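Local coordinates for 401aa long hypothetical glucose-1-phosphate thymidylyltransferase (Sulfolobus tokodaii, PDB 2GGO), which acts as a bifunctional enzyme in the synthesis of UDP-N-acetylglucosamine and UDP-N-acetylgalactosamine, with a nucleotidyltransferase section followed by a hexapeptide-repeat section, at residues I246-E260 / Y264-R278. Sequence-based numbering, arbitrary orientation.
Sequences IIEEDAEIKSGTYIE and YIGKGSEIGPNSYLR
Ile-265 packs against two isoleucines of the neighbouring coil. Its CD1 meets Ile-253 CD1 tip to tip at 3.7 Å and lies 4.0 Å from Ile-259 CD1. Ile-247, Ile-271 and Leu-277 point to this same inner face. Tyr-276 lies beside Tyr-258 on the outer face. Its OH donates to Glu-260 OE1 at 2.7 Å, from above the carboxylate plane. Both tyrosines hold CG anti to the backbone N. The second torsion differs, 12° in Tyr-276 against 92° in Tyr-258, and turns the ring planes 78° apart. Tyr-258 OH is hydrogen-bonded to Lys-242 NZ, in the coil before.

Lys-254 runs out extended, and its NZ forms a salt bridge with Glu-270 OE2 at 3.5 Å. A water links the same NZ to Gly-272 O. Glu-252 OE1 sits 3.3 Å from Glu-270 OE2, so the lysine probably eases repulsion between the carboxylates.

Backbone hydrogen bonds between parallel strands hold the coils in register, such as Ile-271 N to Glu-252 O at 2.9 Å. At one corner, Thr-257 OG1 and N both donate to Lys-254 O. These are successive coils of a left-handed parallel beta-helix, the hexapeptide-repeat fold. The side chains imply an aliphatic interior and a mixed outer face, where tyrosines, carboxylates and lysines meet between successive coils.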
ATOM      1  N   ILE A 246      11.894   2.239  17.305  1.00 35.10           N
ATOM      2  CA  ILE A 246      10.864   1.404  17.927  1.00 35.15           C
ATOM      3  C   ILE A 246      11.380  -0.024  18.002  1.00 35.30           C
ATOM      4  O   ILE A 246      11.593  -0.687  16.982  1.00 35.02           O
ATOM      5  CB  ILE A 246       9.505   1.441  17.183  1.00 34.53           C
ATOM      6  CG1 ILE A 246       8.886   2.826  17.265  1.00 33.71           C
ATOM      7  CG2 ILE A 246       8.532   0.504  17.811  1.00 35.64           C
ATOM      8  CD1 ILE A 246       9.602   3.878  16.416  1.00 32.38           C
ATOM      9  N   ILE A 247      11.595  -0.483  19.227  1.00 35.34           N
ATOM     10  CA  ILE A 247      11.966  -1.860  19.450  1.00 35.03           C
ATOM     11  C   ILE A 247      10.796  -2.559  20.141  1.00 36.20           C
ATOM     12  O   ILE A 247      10.404  -2.196  21.263  1.00 36.21           O
ATOM     13  CB  ILE A 247      13.263  -1.991  20.275  1.00 34.27           C
ATOM     14  CG1 ILE A 247      14.354  -1.098  19.684  1.00 34.38           C
ATOM     15  CG2 ILE A 247      13.693  -3.451  20.310  1.00 33.07           C
ATOM     16  CD1 ILE A 247      15.608  -0.933  20.500  1.00 34.43           C
ATOM     17  N   GLU A 248      10.262  -3.571  19.479  1.00 37.19           N
ATOM     18  CA  GLU A 248       9.075  -4.257  19.942  1.00 39.20           C
ATOM     19  C   GLU A 248       9.405  -5.461  20.769  1.00 40.14           C
ATOM     20  O   GLU A 248      10.559  -5.880  20.855  1.00 40.68           O
ATOM     21  CB  GLU A 248       8.288  -4.717  18.767  1.00 39.15           C
ATOM     22  CG  GLU A 248       7.913  -3.603  17.923  1.00 42.67           C
ATOM     23  CD  GLU A 248       6.515  -3.259  18.174  1.00 50.77           C
ATOM     24  OE1 GLU A 248       6.244  -2.695  19.295  1.00 49.18           O
ATOM     25  OE2 GLU A 248       5.700  -3.609  17.261  1.00 51.84           O
ATOM     26  N   GLU A 249       8.380  -6.028  21.390  1.00 41.20           N
ATOM     27  CA  GLU A 249       8.610  -7.049  22.370  1.00 42.50           C
ATOM     28  C   GLU A 249       9.147  -8.285  21.716  1.00 40.57           C
ATOM     29  O   GLU A 249       8.804  -8.600  20.589  1.00 40.33           O
ATOM     30  CB  GLU A 249       7.327  -7.363  23.129  1.00 42.91           C
ATOM     31  CG  GLU A 249       6.119  -7.603  22.240  1.00 46.53           C
ATOM     32  CD  GLU A 249       4.862  -8.053  23.034  1.00 48.68           C
ATOM     33  OE1 GLU A 249       4.652  -7.557  24.188  1.00 54.40           O
ATOM     34  OE2 GLU A 249       4.105  -8.912  22.484  1.00 55.76           O
ATOM     35  N   ASP A 250      10.003  -8.964  22.454  1.00 39.75           N
ATOM     36  CA  ASP A 250      10.665 -10.170  22.015  1.00 39.20           C
ATOM     37  C   ASP A 250      11.821  -9.939  21.050  1.00 38.04           C
ATOM     38  O   ASP A 250      12.532 -10.879  20.738  1.00 37.77           O
ATOM     39  CB  ASP A 250       9.655 -11.188  21.501  1.00 39.67           C
ATOM     40  CG  ASP A 250       8.671 -11.585  22.586  1.00 42.28           C
ATOM     41  OD1 ASP A 250       9.159 -11.808  23.725  1.00 40.07           O
ATOM     42  OD2 ASP A 250       7.435 -11.627  22.323  1.00 45.69           O
ATOM     43  N   ALA A 251      12.036  -8.686  20.638  1.00 37.52           N
ATOM     44  CA  ALA A 251      13.145  -8.347  19.756  1.00 36.19           C
ATOM     45  C   ALA A 251      14.470  -8.327  20.521  1.00 36.13           C
ATOM     46  O   ALA A 251      14.541  -7.860  21.673  1.00 35.98           O
ATOM     47  CB  ALA A 251      12.880  -7.024  18.996  1.00 35.89           C
ATOM     48  N   GLU A 252      15.509  -8.861  19.880  1.00 34.70           N
ATOM     49  CA  GLU A 252      16.815  -9.035  20.503  1.00 34.83           C
ATOM     50  C   GLU A 252      17.812  -8.336  19.628  1.00 32.85           C
ATOM     51  O   GLU A 252      17.851  -8.603  18.419  1.00 32.20           O
ATOM     52  CB  GLU A 252      17.172 -10.525  20.566  1.00 34.22           C
ATOM     53  CG  GLU A 252      18.272 -10.853  21.616  1.00 39.53           C
ATOM     54  CD  GLU A 252      19.122 -12.129  21.290  1.00 39.99           C
ATOM     55  OE1 GLU A 252      18.756 -12.908  20.345  1.00 44.40           O
ATOM     56  OE2 GLU A 252      20.162 -12.336  22.002  1.00 44.07           O
ATOM     57  N   ILE A 253      18.600  -7.443  20.223  1.00 31.65           N
ATOM     58  CA  ILE A 253      19.640  -6.689  19.522  1.00 30.59           C
ATOM     59  C   ILE A 253      21.035  -6.906  20.130  1.00 30.60           C
ATOM     60  O   ILE A 253      21.290  -6.572  21.271  1.00 30.13           O
ATOM     61  CB  ILE A 253      19.316  -5.204  19.497  1.00 30.82           C
ATOM     62  CG1 ILE A 253      17.825  -4.994  19.106  1.00 31.23           C
ATOM     63  CG2 ILE A 253      20.279  -4.502  18.624  1.00 29.36           C
ATOM     64  CD1 ILE A 253      17.474  -3.647  18.600  1.00 31.75           C
ATOM     65  N   LYS A 254      21.922  -7.479  19.327  1.00 29.09           N
ATOM     66  CA  LYS A 254      23.208  -7.973  19.750  1.00 28.31           C
ATOM     67  C   LYS A 254      24.276  -6.958  19.511  1.00 28.02           C
ATOM     68  O   LYS A 254      24.146  -6.047  18.681  1.00 27.45           O
ATOM     69  CB  LYS A 254      23.543  -9.254  18.990  1.00 28.46           C
ATOM     70  CG  LYS A 254      22.450 -10.300  19.096  1.00 26.80           C
ATOM     71  CD  LYS A 254      22.916 -11.636  18.584  1.00 29.74           C
ATOM     72  CE  LYS A 254      21.837 -12.775  18.724  1.00 28.99           C
ATOM     73  NZ  LYS A 254      22.140 -13.913  17.780  1.00 30.61           N
ATOM     74  N   SER A 255      25.335  -7.115  20.280  1.00 26.65           N
ATOM     75  CA  SER A 255      26.400  -6.128  20.363  1.00 26.97           C
ATOM     76  C   SER A 255      27.008  -5.824  18.996  1.00 26.68           C
ATOM     77  O   SER A 255      26.970  -6.656  18.085  1.00 27.49           O
ATOM     78  CB  SER A 255      27.457  -6.622  21.354  1.00 25.79           C
ATOM     79  OG  SER A 255      26.810  -7.063  22.555  1.00 27.95           O
ATOM     80  N   GLY A 256      27.526  -4.609  18.841  1.00 26.53           N
ATOM     81  CA  GLY A 256      28.147  -4.227  17.589  1.00 26.74           C
ATOM     82  C   GLY A 256      27.137  -3.626  16.648  1.00 26.13           C
ATOM     83  O   GLY A 256      27.504  -2.961  15.678  1.00 27.59           O
ATOM     84  N   THR A 257      25.860  -3.825  16.946  1.00 25.46           N
ATOM     85  CA  THR A 257      24.810  -3.235  16.137  1.00 24.81           C
ATOM     86  C   THR A 257      24.762  -1.721  16.266  1.00 24.74           C
ATOM     87  O   THR A 257      24.958  -1.198  17.344  1.00 25.30           O
ATOM     88  CB  THR A 257      23.471  -3.826  16.455  1.00 25.33           C
ATOM     89  OG1 THR A 257      23.517  -5.221  16.198  1.00 22.21           O
ATOM     90  CG2 THR A 257      22.397  -3.200  15.613  1.00 23.56           C
ATOM     91  N   TYR A 258      24.521  -1.041  15.142  1.00 24.72           N
ATOM     92  CA  TYR A 258      24.520   0.428  15.050  1.00 24.85           C
ATOM     93  C   TYR A 258      23.258   0.875  14.332  1.00 25.95           C
ATOM     94  O   TYR A 258      22.996   0.476  13.198  1.00 24.35           O
ATOM     95  CB  TYR A 258      25.714   0.919  14.250  1.00 24.39           C
ATOM     96  CG  TYR A 258      26.117   2.381  14.450  1.00 24.59           C
ATOM     97  CD1 TYR A 258      27.075   2.737  15.402  1.00 25.96           C
ATOM     98  CD2 TYR A 258      25.581   3.398  13.648  1.00 21.31           C
ATOM     99  CE1 TYR A 258      27.495   4.054  15.556  1.00 23.45           C
ATOM    100  CE2 TYR A 258      26.008   4.738  13.794  1.00 24.35           C
ATOM    101  CZ  TYR A 258      26.956   5.039  14.753  1.00 23.90           C
ATOM    102  OH  TYR A 258      27.393   6.319  14.918  1.00 26.28           O
ATOM    103  N   ILE A 259      22.454   1.693  15.012  1.00 25.34           N
ATOM    104  CA  ILE A 259      21.114   2.066  14.526  1.00 25.09           C
ATOM    105  C   ILE A 259      21.085   3.582  14.387  1.00 26.23           C
ATOM    106  O   ILE A 259      21.379   4.286  15.333  1.00 27.01           O
ATOM    107  CB  ILE A 259      20.015   1.496  15.504  1.00 23.85           C
ATOM    108  CG1 ILE A 259      20.114  -0.035  15.589  1.00 23.96           C
ATOM    109  CG2 ILE A 259      18.616   1.892  15.126  1.00 22.73           C
ATOM    110  CD1 ILE A 259      19.146  -0.655  16.637  1.00 22.51           C
ATOM    111  N   GLU A 260      20.837   4.083  13.189  1.00 27.49           N
ATOM    112  CA  GLU A 260      20.591   5.503  13.000  1.00 28.73           C
ATOM    113  C   GLU A 260      19.109   5.631  12.696  1.00 28.62           C
ATOM    114  O   GLU A 260      18.658   5.170  11.670  1.00 28.52           O
ATOM    115  CB  GLU A 260      21.503   6.100  11.896  1.00 28.89           C
ATOM    116  CG  GLU A 260      23.019   6.054  12.284  1.00 29.68           C
ATOM    117  CD  GLU A 260      24.004   6.493  11.187  1.00 32.15           C
ATOM    118  OE1 GLU A 260      23.731   6.213   9.990  1.00 33.42           O
ATOM    119  OE2 GLU A 260      25.071   7.115  11.538  1.00 37.83           O
ATOM    120  N   TYR A 264      12.075   1.113  12.655  1.00 25.64           N
ATOM    121  CA  TYR A 264      11.069   0.293  13.284  1.00 26.20           C
ATOM    122  C   TYR A 264      11.554  -1.154  13.327  1.00 26.76           C
ATOM    123  O   TYR A 264      11.793  -1.779  12.256  1.00 27.20           O
ATOM    124  CB  TYR A 264       9.787   0.338  12.446  1.00 26.68           C
ATOM    125  CG  TYR A 264       8.653  -0.432  13.069  1.00 27.77           C
ATOM    126  CD1 TYR A 264       7.929   0.121  14.116  1.00 24.53           C
ATOM    127  CD2 TYR A 264       8.317  -1.715  12.644  1.00 26.42           C
ATOM    128  CE1 TYR A 264       6.906  -0.527  14.676  1.00 27.42           C
ATOM    129  CE2 TYR A 264       7.271  -2.410  13.275  1.00 28.64           C
ATOM    130  CZ  TYR A 264       6.573  -1.780  14.267  1.00 28.69           C
ATOM    131  OH  TYR A 264       5.542  -2.413  14.925  1.00 31.49           O
ATOM    132  N   ILE A 265      11.670  -1.721  14.534  1.00 27.10           N
ATOM    133  CA  ILE A 265      12.067  -3.125  14.677  1.00 26.82           C
ATOM    134  C   ILE A 265      10.926  -4.020  15.162  1.00 27.96           C
ATOM    135  O   ILE A 265      10.645  -4.065  16.336  1.00 28.66           O
ATOM    136  CB  ILE A 265      13.353  -3.262  15.571  1.00 26.45           C
ATOM    137  CG1 ILE A 265      14.432  -2.295  15.026  1.00 23.10           C
ATOM    138  CG2 ILE A 265      13.794  -4.722  15.668  1.00 26.72           C
ATOM    139  CD1 ILE A 265      15.772  -2.431  15.524  1.00 23.65           C
ATOM    140  N   GLY A 266      10.301  -4.763  14.246  1.00 28.25           N
ATOM    141  CA  GLY A 266       9.095  -5.551  14.582  1.00 29.15           C
ATOM    142  C   GLY A 266       9.321  -6.613  15.640  1.00 30.11           C
ATOM    143  O   GLY A 266      10.435  -6.972  15.930  1.00 31.07           O
ATOM    144  N   LYS A 267       8.254  -7.170  16.197  1.00 31.61           N
ATOM    145  CA  LYS A 267       8.381  -8.091  17.333  1.00 32.92           C
ATOM    146  C   LYS A 267       9.031  -9.426  16.992  1.00 31.00           C
ATOM    147  O   LYS A 267       8.826  -9.976  15.932  1.00 30.53           O
ATOM    148  CB  LYS A 267       7.024  -8.290  18.052  1.00 33.61           C
ATOM    149  CG  LYS A 267       5.886  -8.785  17.222  1.00 37.08           C
ATOM    150  CD  LYS A 267       4.556  -8.831  18.077  1.00 37.62           C
ATOM    151  CE  LYS A 267       3.877  -7.435  18.257  1.00 44.05           C
ATOM    152  NZ  LYS A 267       4.122  -6.862  19.636  1.00 45.72           N
ATOM    153  N   GLY A 268       9.837  -9.935  17.892  1.00 29.22           N
ATOM    154  CA  GLY A 268      10.441 -11.206  17.629  1.00 28.60           C
ATOM    155  C   GLY A 268      11.645 -11.082  16.703  1.00 28.05           C
ATOM    156  O   GLY A 268      12.216 -12.081  16.319  1.00 28.90           O
ATOM    157  N   SER A 269      12.055  -9.871  16.355  1.00 27.83           N
ATOM    158  CA  SER A 269      13.219  -9.693  15.506  1.00 26.88           C
ATOM    159  C   SER A 269      14.530 -10.068  16.185  1.00 28.03           C
ATOM    160  O   SER A 269      14.637 -10.023  17.397  1.00 27.61           O
ATOM    161  CB  SER A 269      13.280  -8.283  14.985  1.00 27.02           C
ATOM    162  OG  SER A 269      12.224  -8.166  14.023  1.00 20.01           O
ATOM    163  N   GLU A 270      15.506 -10.509  15.389  1.00 27.33           N
ATOM    164  CA  GLU A 270      16.814 -10.820  15.909  1.00 28.13           C
ATOM    165  C   GLU A 270      17.817 -10.081  15.034  1.00 26.76           C
ATOM    166  O   GLU A 270      17.940 -10.377  13.872  1.00 23.71           O
ATOM    167  CB  GLU A 270      17.022 -12.317  15.874  1.00 28.29           C
ATOM    168  CG  GLU A 270      18.370 -12.784  16.387  1.00 32.98           C
ATOM    169  CD  GLU A 270      18.458 -14.322  16.487  1.00 34.77           C
ATOM    170  OE1 GLU A 270      18.235 -15.023  15.474  1.00 36.31           O
ATOM    171  OE2 GLU A 270      18.759 -14.834  17.606  1.00 45.56           O
ATOM    172  N   ILE A 271      18.482  -9.085  15.613  1.00 25.34           N
ATOM    173  CA  ILE A 271      19.342  -8.166  14.874  1.00 25.58           C
ATOM    174  C   ILE A 271      20.728  -8.378  15.404  1.00 25.42           C
ATOM    175  O   ILE A 271      20.905  -8.515  16.598  1.00 25.74           O
ATOM    176  CB  ILE A 271      18.972  -6.672  15.135  1.00 25.69           C
ATOM    177  CG1 ILE A 271      17.483  -6.461  14.972  1.00 23.74           C
ATOM    178  CG2 ILE A 271      19.719  -5.737  14.127  1.00 24.16           C
ATOM    179  CD1 ILE A 271      17.053  -6.784  13.567  1.00 14.23           C
ATOM    180  N   GLY A 272      21.719  -8.419  14.523  1.00 25.22           N
ATOM    181  CA  GLY A 272      23.083  -8.495  14.972  1.00 24.95           C
ATOM    182  C   GLY A 272      23.685  -9.893  15.014  1.00 25.86           C
ATOM    183  O   GLY A 272      23.035 -10.890  14.624  1.00 26.73           O
ATOM    184  N   PRO A 273      24.939  -9.978  15.424  1.00 25.35           N
ATOM    185  CA  PRO A 273      25.796  -8.875  15.891  1.00 25.17           C
ATOM    186  C   PRO A 273      26.325  -8.045  14.731  1.00 24.51           C
ATOM    187  O   PRO A 273      26.272  -8.522  13.614  1.00 24.13           O
ATOM    188  CB  PRO A 273      26.963  -9.615  16.527  1.00 24.00           C
ATOM    189  CG  PRO A 273      27.042 -10.891  15.794  1.00 25.73           C
ATOM    190  CD  PRO A 273      25.657 -11.264  15.416  1.00 24.97           C
ATOM    191  N   ASN A 274      26.786  -6.817  14.978  1.00 23.04           N
ATOM    192  CA  ASN A 274      27.506  -6.091  13.949  1.00 25.15           C
ATOM    193  C   ASN A 274      26.611  -5.827  12.744  1.00 23.17           C
ATOM    194  O   ASN A 274      27.022  -5.894  11.602  1.00 25.67           O
ATOM    195  CB  ASN A 274      28.737  -6.900  13.553  1.00 24.75           C
ATOM    196  CG  ASN A 274      29.757  -7.043  14.707  1.00 29.70           C
ATOM    197  OD1 ASN A 274      29.894  -6.122  15.518  1.00 28.38           O
ATOM    198  ND2 ASN A 274      30.472  -8.204  14.782  1.00 31.85           N
ATOM    199  N   SER A 275      25.352  -5.536  13.002  1.00 23.40           N
ATOM    200  CA  SER A 275      24.454  -5.047  11.975  1.00 21.36           C
ATOM    201  C   SER A 275      24.420  -3.519  11.924  1.00 22.78           C
ATOM    202  O   SER A 275      24.688  -2.853  12.913  1.00 22.48           O
ATOM    203  CB  SER A 275      23.070  -5.531  12.234  1.00 21.25           C
ATOM    204  OG  SER A 275      23.026  -6.924  12.146  1.00 22.71           O
ATOM    205  N   TYR A 276      23.978  -2.966  10.811  1.00 21.30           N
ATOM    206  CA  TYR A 276      23.879  -1.510  10.691  1.00 22.97           C
ATOM    207  C   TYR A 276      22.498  -1.185  10.156  1.00 23.12           C
ATOM    208  O   TYR A 276      22.233  -1.451   9.021  1.00 20.47           O
ATOM    209  CB  TYR A 276      24.933  -0.986   9.713  1.00 22.32           C
ATOM    210  CG  TYR A 276      25.097   0.543   9.502  1.00 22.98           C
ATOM    211  CD1 TYR A 276      24.510   1.484  10.336  1.00 24.67           C
ATOM    212  CD2 TYR A 276      25.841   1.021   8.419  1.00 25.18           C
ATOM    213  CE1 TYR A 276      24.688   2.864  10.101  1.00 21.94           C
ATOM    214  CE2 TYR A 276      26.007   2.391   8.172  1.00 22.58           C
ATOM    215  CZ  TYR A 276      25.432   3.294   9.031  1.00 25.64           C
ATOM    216  OH  TYR A 276      25.609   4.627   8.833  1.00 24.66           O
ATOM    217  N   LEU A 277      21.612  -0.623  10.996  1.00 22.55           N
ATOM    218  CA  LEU A 277      20.293  -0.194  10.504  1.00 21.81           C
ATOM    219  C   LEU A 277      20.252   1.308  10.278  1.00 22.72           C
ATOM    220  O   LEU A 277      20.546   2.090  11.176  1.00 22.75           O
ATOM    221  CB  LEU A 277      19.186  -0.657  11.423  1.00 20.91           C
ATOM    222  CG  LEU A 277      19.198  -2.137  11.813  1.00 21.98           C
ATOM    223  CD1 LEU A 277      18.055  -2.408  12.742  1.00 21.89           C
ATOM    224  CD2 LEU A 277      19.120  -3.066  10.568  1.00 22.51           C
ATOM    225  N   ARG A 278      19.901   1.738   9.074  1.00 23.25           N
ATOM    226  CA  ARG A 278      19.978   3.134   8.737  1.00 22.94           C
ATOM    227  C   ARG A 278      18.575   3.689   8.642  1.00 23.40           C
ATOM    228  O   ARG A 278      17.613   2.913   8.599  1.00 23.85           O
ATOM    229  CB  ARG A 278      20.733   3.348   7.423  1.00 22.57           C
ATOM    230  CG  ARG A 278      22.270   3.245   7.586  1.00 22.83           C
ATOM    231  CD  ARG A 278      22.964   3.046   6.244  1.00 24.74           C
ATOM    232  NE  ARG A 278      22.777   4.253   5.465  1.00 25.70           N
ATOM    233  CZ  ARG A 278      22.937   4.336   4.142  1.00 30.24           C
ATOM    234  NH1 ARG A 278      23.222   3.255   3.421  1.00 24.90           N
ATOM    235  NH2 ARG A 278      22.760   5.493   3.531  1.00 27.18           N
TER
HETATM  236  O   HOH W   1       5.781  -6.115  15.049  1.00 44.82           O
HETATM  237  O   HOH W   2      22.873 -13.510  15.315  1.00 36.63           O